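Local coordinates for GTP pyrophosphokinase YjbM (Bacillus subtilis, PDB 5DEC), which synthesises the alarmone (p)ppGpp by transferring pyrophosphate from ATP to GTP or GDP, working as an allosterically regulated homotetramer, at residues E26-V29 and K30-I34. Residues are numbered along the deposited sequence; the frame is centred on the assembly and turned at random.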
ATOM      1  N   GLU B  26       0.176   4.142  11.927  1.00 21.91           N
ATOM      2  CA  GLU B  26      -1.005   3.659  12.647  1.00 21.03           C
ATOM      3  C   GLU B  26      -2.145   4.661  12.529  1.00 24.84           C
ATOM      4  O   GLU B  26      -3.273   4.291  12.251  1.00 24.25           O
ATOM      5  CB  GLU B  26      -0.671   3.380  14.113  1.00 22.88           C
ATOM      6  CG  GLU B  26       0.266   2.160  14.266  1.00 24.72           C
ATOM      7  CD  GLU B  26       0.531   1.746  15.703  1.00 32.91           C
ATOM      8  OE1 GLU B  26      -0.213   2.179  16.615  1.00 29.20           O
ATOM      9  OE2 GLU B  26       1.498   0.974  15.913  1.00 26.75           O
ATOM     10  N   LEU B  27      -1.838   5.937  12.719  1.00 22.41           N
ATOM     11  CA  LEU B  27      -2.844   6.980  12.623  1.00 24.26           C
ATOM     12  C   LEU B  27      -3.363   7.159  11.202  1.00 22.69           C
ATOM     13  O   LEU B  27      -4.527   7.493  11.011  1.00 23.48           O
ATOM     14  CB  LEU B  27      -2.289   8.296  13.162  1.00 24.57           C
ATOM     15  CG  LEU B  27      -2.273   8.369  14.687  1.00 26.90           C
ATOM     16  CD1 LEU B  27      -1.422   9.554  15.136  1.00 25.11           C
ATOM     17  CD2 LEU B  27      -3.694   8.485  15.236  1.00 32.38           C
ATOM     18  N   LYS B  28      -2.515   6.949  10.196  1.00 22.94           N
ATOM     19  CA  LYS B  28      -3.012   7.011   8.813  1.00 24.97           C
ATOM     20  C   LYS B  28      -4.107   5.994   8.550  1.00 30.46           C
ATOM     21  O   LYS B  28      -5.149   6.328   7.985  1.00 24.49           O
ATOM     22  CB  LYS B  28      -1.872   6.796   7.804  1.00 22.33           C
ATOM     23  CG  LYS B  28      -1.109   8.092   7.530  1.00 34.23           C
ATOM     24  CD  LYS B  28       0.231   7.843   6.852  1.00 42.99           C
ATOM     25  CE  LYS B  28       0.100   7.185   5.503  1.00 50.11           C
ATOM     26  NZ  LYS B  28       1.463   7.102   4.891  1.00 49.20           N
ATOM     27  N   VAL B  29      -3.882   4.745   8.947  1.00 20.85           N
ATOM     28  CA  VAL B  29      -4.881   3.721   8.683  1.00 14.87           C
ATOM     29  C   VAL B  29      -6.161   3.989   9.477  1.00 19.43           C
ATOM     30  O   VAL B  29      -7.287   3.766   8.986  1.00 23.24           O
ATOM     31  CB  VAL B  29      -4.339   2.308   9.013  1.00 22.19           C
ATOM     32  CG1 VAL B  29      -5.452   1.255   8.901  1.00 27.25           C
ATOM     33  CG2 VAL B  29      -3.226   1.992   8.085  1.00 39.40           C
ATOM     34  N   LYS B  30      -5.984   4.453  10.713  1.00 23.46           N
ATOM     35  CA  LYS B  30      -7.132   4.804  11.549  1.00 23.83           C
ATOM     36  C   LYS B  30      -7.968   5.904  10.898  1.00 24.99           C
ATOM     37  O   LYS B  30      -9.159   5.753  10.704  1.00 24.38           O
ATOM     38  CB  LYS B  30      -6.664   5.245  12.938  1.00 20.70           C
ATOM     39  CG  LYS B  30      -6.271   4.048  13.860  1.00 27.40           C
ATOM     40  CD  LYS B  30      -5.499   4.528  15.078  1.00 23.85           C
ATOM     41  CE  LYS B  30      -5.153   3.376  16.054  1.00 25.83           C
ATOM     42  NZ  LYS B  30      -6.377   2.895  16.736  1.00 31.58           N
ATOM     43  N   LEU B  31      -7.331   7.008  10.552  1.00 21.07           N
ATOM     44  CA  LEU B  31      -8.078   8.160  10.027  1.00 23.63           C
ATOM     45  C   LEU B  31      -8.686   7.902   8.641  1.00 31.68           C
ATOM     46  O   LEU B  31      -9.783   8.407   8.313  1.00 26.21           O
ATOM     47  CB  LEU B  31      -7.161   9.376  10.004  1.00 27.50           C
ATOM     48  CG  LEU B  31      -6.651   9.810  11.377  1.00 34.89           C
ATOM     49  CD1 LEU B  31      -5.694  10.970  11.226  1.00 41.12           C
ATOM     50  CD2 LEU B  31      -7.808  10.182  12.279  1.00 37.34           C
ATOM     51  N   LYS B  32      -8.000   7.103   7.827  1.00 24.82           N
ATOM     52  CA  LYS B  32      -8.554   6.712   6.533  1.00 29.54           C
ATOM     53  C   LYS B  32      -9.791   5.846   6.688  1.00 32.11           C
ATOM     54  O   LYS B  32     -10.593   5.744   5.772  1.00 33.55           O
ATOM     55  CB  LYS B  32      -7.507   5.965   5.687  1.00 31.35           C
ATOM     56  CG  LYS B  32      -6.441   6.876   5.117  1.00 31.41           C
ATOM     57  CD  LYS B  32      -5.287   6.107   4.464  1.00 32.96           C
ATOM     58  CE  LYS B  32      -4.239   7.098   3.940  1.00 37.25           C
ATOM     59  NZ  LYS B  32      -2.998   6.431   3.467  1.00 39.33           N
ATOM     60  N   GLY B  33      -9.955   5.239   7.856  1.00 25.06           N
ATOM     61  CA  GLY B  33     -11.136   4.436   8.137  1.00 29.47           C
ATOM     62  C   GLY B  33     -12.407   5.257   8.263  1.00 33.87           C
ATOM     63  O   GLY B  33     -13.508   4.737   8.123  1.00 32.86           O
ATOM     64  N   ILE B  34     -12.255   6.540   8.566  1.00 31.46           N
ATOM     65  CA  ILE B  34     -13.402   7.427   8.722  1.00 34.87           C
ATOM     66  C   ILE B  34     -14.151   7.532   7.403  1.00 30.40           C
ATOM     67  O   ILE B  34     -15.365   7.346   7.354  1.00 34.93           O
ATOM     68  CB  ILE B  34     -12.964   8.825   9.203  1.00 35.74           C
ATOM     69  CG1 ILE B  34     -12.439   8.750  10.637  1.00 31.17           C
ATOM     70  CG2 ILE B  34     -14.125   9.825   9.106  1.00 33.31           C
ATOM     71  CD1 ILE B  34     -11.749  10.004  11.094  1.00 29.16           C
TER
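In Lys28 and Lys32 alike, CG lies anti to the carbonyl carbon (chi1 -84° and -74°); set four residues apart, the two leave the same face of helix 11-38, and their chains run side by side and point the same way. The chain of Lys32 is extended beyond CG, whereas that of Lys28 bends at chi3, and Lys28 CE comes within 3.8 Å of Lys32 NZ. The two ammonium groups remain close, with Lys28 NZ 4.7 Å from Lys32 NZ, a pairing of like charges consistent with their place in the experimentally established allosteric pppGpp site, where an anionic ligand is shared between neighbouring subunits. Beneath them the backbone is regular: Lys32 N donates to Lys28 O at 3.0 Å, and Leu31 N to Leu27 O at 2.9 Å in a nearly straight bond. One residue on, Gly33 N makes only a weak, bent bond to Val29 O (3.3 Å, 127°) and a shorter one to Lys30 O (3.0 Å), so the turn shifts toward 3-10 geometry here. Lys30 passes over the preceding turn, its CG 3.4 Å from Glu26 O, and its NZ forms salt bridges with Asp105 of its own chain and with Glu26 of the second subunit. Glu26 OE1 and OE2 are hydrogen-bonded to Tyr132 OH and Gln22 NE2 of the same chain, while Val29 packs on Val29 of the second subunit, so this helical face belongs to the interface. On the sheet side, Leu27 and Leu31 lie against Leu83 of strand 81-87, Leu27 also meets Tyr132 of strand 126-136, and Leu31 and Ile34 continue the packing onto Leu100 and Met99 of helix 90-102.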